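Local atomic coordinates of periplasmic molybdate-binding protein (Azotobacter vinelandii, PDB entry 1ATG), a protein that binds molybdate or tungstate in the cleft between its two domains and probably serves an ABC transporter in the periplasm. Residues L128-L131 / D132-T135; S151-S155 / G156-L160. One frame throughout, in Å; residues are numbered along the deposited sequence.

Contact 1 of 2, residues L128-L131 / D132-T135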
loop_
_atom_site.group_PDB
_atom_site.type_symbol
_atom_site.label_atom_id
_atom_site.label_comp_id
_atom_site.label_asym_id
_atom_site.label_seq_id
_atom_site.Cartn_x
_atom_site.Cartn_y
_atom_site.Cartn_z
ATOM N N LEU A 128 5.634 -18.151 -9.817
ATOM C CA LEU A 128 5.653 -19.520 -9.345
ATOM C C LEU A 128 4.861 -20.478 -10.220
ATOM O O LEU A 128 4.847 -21.680 -9.930
ATOM C CB LEU A 128 5.076 -19.539 -7.914
ATOM C CG LEU A 128 5.945 -18.807 -6.878
ATOM C CD1 LEU A 128 5.170 -18.659 -5.579
ATOM C CD2 LEU A 128 7.263 -19.536 -6.674
ATOM N N GLY A 129 4.159 -19.984 -11.226
ATOM C CA GLY A 129 3.350 -20.827 -12.094
ATOM C C GLY A 129 2.120 -21.363 -11.371
ATOM O O GLY A 129 1.655 -22.458 -11.728
ATOM N N LEU A 130 1.583 -20.616 -10.397
ATOM C CA LEU A 130 0.454 -21.062 -9.611
ATOM C C LEU A 130 -0.803 -20.252 -9.843
ATOM O O LEU A 130 -1.840 -20.635 -9.295
ATOM C CB LEU A 130 0.780 -20.985 -8.103
ATOM C CG LEU A 130 1.869 -21.939 -7.624
ATOM C CD1 LEU A 130 2.289 -21.595 -6.198
ATOM C CD2 LEU A 130 1.390 -23.383 -7.711
ATOM N N LEU A 131 -0.756 -19.182 -10.632
ATOM C CA LEU A 131 -1.938 -18.366 -10.817
ATOM C C LEU A 131 -3.060 -19.133 -11.492
ATOM O O LEU A 131 -4.208 -19.079 -11.053
ATOM C CB LEU A 131 -1.626 -17.080 -11.581
ATOM C CG LEU A 131 -2.783 -16.093 -11.710
ATOM C CD1 LEU A 131 -3.284 -15.672 -10.330
ATOM C CD2 LEU A 131 -2.367 -14.851 -12.496
ATOM N N ASP A 132 -2.749 -19.842 -12.588
ATOM C CA ASP A 132 -3.824 -20.574 -13.273
ATOM C C ASP A 132 -4.457 -21.640 -12.383
ATOM O O ASP A 132 -5.692 -21.728 -12.396
ATOM C CB ASP A 132 -3.280 -21.194 -14.559
ATOM C CG ASP A 132 -2.890 -20.175 -15.615
ATOM O OD1 ASP A 132 -3.389 -19.040 -15.588
ATOM O OD2 ASP A 132 -2.052 -20.541 -16.475
ATOM N N LYS A 133 -3.623 -22.402 -11.706
ATOM C CA LYS A 133 -4.172 -23.467 -10.855
ATOM C C LYS A 133 -5.043 -22.911 -9.744
ATOM O O LYS A 133 -6.167 -23.390 -9.519
ATOM C CB LYS A 133 -3.011 -24.277 -10.279
ATOM C CG LYS A 133 -3.349 -25.247 -9.158
ATOM C CD LYS A 133 -2.241 -25.274 -8.113
ATOM C CE LYS A 133 -2.320 -26.495 -7.220
ATOM N NZ LYS A 133 -3.082 -26.218 -5.971
ATOM N N LEU A 134 -4.564 -21.876 -9.034
ATOM C CA LEU A 134 -5.334 -21.348 -7.903
ATOM C C LEU A 134 -6.583 -20.629 -8.363
ATOM O O LEU A 134 -7.612 -20.615 -7.658
ATOM C CB LEU A 134 -4.446 -20.453 -7.038
ATOM C CG LEU A 134 -3.334 -21.217 -6.321
ATOM C CD1 LEU A 134 -2.412 -20.235 -5.604
ATOM C CD2 LEU A 134 -3.867 -22.252 -5.340
ATOM N N THR A 135 -6.573 -20.051 -9.551
ATOM C CA THR A 135 -7.756 -19.427 -10.124
ATOM C C THR A 135 -8.774 -20.502 -10.498
ATOM O O THR A 135 -9.958 -20.398 -10.159
ATOM C CB THR A 135 -7.371 -18.604 -11.362
ATOM O OG1 THR A 135 -6.481 -17.544 -10.967
ATOM C CG2 THR A 135 -8.592 -17.982 -12.026
HETATM O O HOH W 1 -0.940 -22.781 -12.489
#

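Contact 2 of 2, residues S151-S155 / G156-L160. With ACT (acetate ion), chain C; SO4 (sulfate ion), chain D.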
loop_
_atom_site.group_PDB
_atom_site.type_symbol
_atom_site.label_atom_id
_atom_site.label_comp_id
_atom_site.label_asym_id
_atom_site.label_seq_id
_atom_site.Cartn_x
_atom_site.Cartn_y
_atom_site.Cartn_z
ATOM N N SER A 151 -7.581 -7.201 6.307
ATOM C CA SER A 151 -8.695 -7.457 7.211
ATOM C C SER A 151 -9.158 -8.912 7.144
ATOM O O SER A 151 -9.369 -9.589 8.161
ATOM C CB SER A 151 -9.907 -6.582 6.823
ATOM O OG SER A 151 -11.011 -7.027 7.606
ATOM N N GLN A 152 -9.315 -9.403 5.924
ATOM C CA GLN A 152 -9.770 -10.777 5.720
ATOM C C GLN A 152 -8.788 -11.785 6.267
ATOM O O GLN A 152 -9.162 -12.825 6.822
ATOM C CB GLN A 152 -9.981 -11.021 4.232
ATOM C CG GLN A 152 -11.126 -10.241 3.617
ATOM C CD GLN A 152 -12.443 -10.358 4.359
ATOM O OE1 GLN A 152 -12.966 -11.454 4.553
ATOM N NE2 GLN A 152 -12.997 -9.236 4.809
ATOM N N THR A 153 -7.489 -11.514 6.100
ATOM C CA THR A 153 -6.474 -12.422 6.605
ATOM C C THR A 153 -6.366 -12.331 8.118
ATOM O O THR A 153 -6.235 -13.343 8.808
ATOM C CB THR A 153 -5.117 -12.120 5.938
ATOM O OG1 THR A 153 -5.282 -12.098 4.513
ATOM C CG2 THR A 153 -4.106 -13.202 6.259
ATOM N N ALA A 154 -6.442 -11.110 8.659
ATOM C CA ALA A 154 -6.286 -10.902 10.094
ATOM C C ALA A 154 -7.362 -11.578 10.932
ATOM O O ALA A 154 -7.106 -11.963 12.074
ATOM C CB ALA A 154 -6.252 -9.414 10.422
ATOM N N SER A 155 -8.571 -11.662 10.399
ATOM C CA SER A 155 -9.663 -12.318 11.105
ATOM C C SER A 155 -9.698 -13.819 10.852
ATOM O O SER A 155 -10.530 -14.520 11.455
ATOM C CB SER A 155 -10.991 -11.725 10.613
ATOM O OG SER A 155 -11.164 -12.023 9.241
ATOM N N GLY A 156 -8.893 -14.312 9.916
ATOM C CA GLY A 156 -8.966 -15.705 9.523
ATOM C C GLY A 156 -10.041 -15.941 8.463
ATOM O O GLY A 156 -10.194 -17.117 8.054
ATOM N N ALA A 157 -10.769 -14.959 7.973
ATOM C CA ALA A 157 -11.704 -15.185 6.873
ATOM C C ALA A 157 -10.985 -15.779 5.664
ATOM O O ALA A 157 -11.611 -16.518 4.873
ATOM C CB ALA A 157 -12.443 -13.919 6.512
ATOM N N ALA A 158 -9.714 -15.454 5.468
ATOM C CA ALA A 158 -8.845 -16.075 4.490
ATOM C C ALA A 158 -7.665 -16.716 5.232
ATOM O O ALA A 158 -7.013 -16.024 6.022
ATOM C CB ALA A 158 -8.306 -15.103 3.441
ATOM N N ASP A 159 -7.367 -17.979 4.989
ATOM C CA ASP A 159 -6.215 -18.628 5.591
ATOM C C ASP A 159 -4.933 -17.879 5.244
ATOM O O ASP A 159 -4.075 -17.753 6.111
ATOM C CB ASP A 159 -6.125 -20.083 5.107
ATOM C CG ASP A 159 -7.141 -21.012 5.739
ATOM O OD1 ASP A 159 -7.571 -20.786 6.902
ATOM O OD2 ASP A 159 -7.495 -22.028 5.099
ATOM N N LEU A 160 -4.791 -17.448 3.999
ATOM C CA LEU A 160 -3.608 -16.735 3.541
ATOM C C LEU A 160 -4.013 -15.389 2.970
ATOM O O LEU A 160 -5.138 -15.248 2.482
ATOM C CB LEU A 160 -2.905 -17.511 2.422
ATOM C CG LEU A 160 -2.418 -18.921 2.739
ATOM C CD1 LEU A 160 -1.682 -19.477 1.522
ATOM C CD2 LEU A 160 -1.509 -18.965 3.961
HETATM C C ACT C . -10.519 -19.688 4.360
HETATM O O ACT C . -9.442 -19.504 3.756
HETATM O OXT ACT C . -11.551 -20.086 3.742
HETATM C CH3 ACT C . -10.626 -19.493 5.835
HETATM S S SO4 D . -13.201 -5.279 5.334
HETATM O O1 SO4 D . -13.677 -4.844 6.693
HETATM O O2 SO4 D . -12.686 -6.681 5.449
HETATM O O3 SO4 D . -12.108 -4.364 4.872
HETATM O O4 SO4 D . -14.335 -5.237 4.361
HETATM O O HOH W 2 -5.246 -15.857 8.327
#

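Contact 1 of 2, residues L128-L131 / D132-T135
Thr135 grips the carbonyl of Leu131 twice in the first turn of helix 131-136. Thr135 OG1 donates to Leu131 O at 2.7 Å, and Thr135 N reaches the same Leu131 O at 3.0 Å. The two donors come from opposite faces of the carbonyl plane, with the hydroxyl lying 35° out of it. Thr135 OG1 stands beside its own backbone N (chi1 -63°), which turns the hydroxyl back toward the carbonyl of Leu131, one turn earlier in the chain. Leu131 CD1 lies 3.8 Å from Thr135 OG1, and the two side chains cross obliquely.

The packed side belongs to Leu134, which is buried and also meets Trp104. Leu134 N bonds to Leu130 O at 3.0 Å. Leu134 CG lies 3.4 Å from Leu130 O, and Leu134 CD1 packs on Leu130 CB at 4.1 Å. The other side faces solvent. Asp132 is exposed there, and a water bridges Gly129 O and Lys133 N. In the conformer given, Lys133 runs alongside Leu130, and Lys133 NZ bonds to OE1 of Gln137. Gly129, with positive phi, makes the Schellman motif that ends the preceding helix.

The short helix follows helix 116-127 directly, after a tight turn. Leu131 packs on Thr122, Leu125 and Thr126 of helix 116-127, and Leu134 on Leu125. Leu131, Leu134 and Thr135 also touch Ile140 of strand 140-143.

Contact 2 of 2, residues S151-S155 / G156-L160
Gln152 meets Ala157 across the turn that leaves helix 146-154. Gln152 CB is 4.5 Å from Ala158 CB. The chain then bends at chi2 (-51°), which brings Gln152 CD within 4.2 Å of Ala157 CB. At the tip, Gln152 OE1 lies 3.2 Å from Ala157 CB, while Gln152 NE2 donates to O2 of a sulfate. Ser151 OG, in the conformer given, binds the same oxygen.

Ala158 N donates to Gln152 O at 3.0 Å, and Gly156 N bonds to Thr153 O. Ser155 OG, between its own N and carbonyl carbon (chi1 64°), accepts from Ala157 N at 3.2 Å. Gly156 has positive phi, and a side chain there would clash with Ser155 O.

Asp159 N donates to acetate O at 2.9 Å; sulfate and acetate are probably from the crystallisation liquor. Asp159 OD2 forms a salt bridge with Arg105 NE. An asparagine at Asp159 would probably leave Arg105 without its charged mate.

This is the C-terminal end of the helix that starts at Val146 of the oxyanion pocket; the Gln152 side chain is about 12 Å from the bound tungstate. Thr153 OG1 bonds to Ala149 O. Thr153 and Ala158 pack on Ala108 of strand 107-110, and Leu160 enters strand 160-164.

From the N terminus the chain reaches contact 1 after helix 116-127. There 128-135 turns out of that helix and starts helix 131-136. Strand 140-143 and helix 146-154 follow. Contact 2 then closes the turn that leads into strand 160-164. The two contacts lie in series and neither encloses the other. Their centres are 20 Å apart and their nearest atoms about 7 Å, so they do not touch. Strand 107-110 pairs in parallel with both 140-143 and 160-164, so the strands that follow the two contacts flank 107-110 in one sheet. Trp104, in the loop before strand 107-110, touches Leu134 of contact 1 and Asp159 and Leu160 of contact 2.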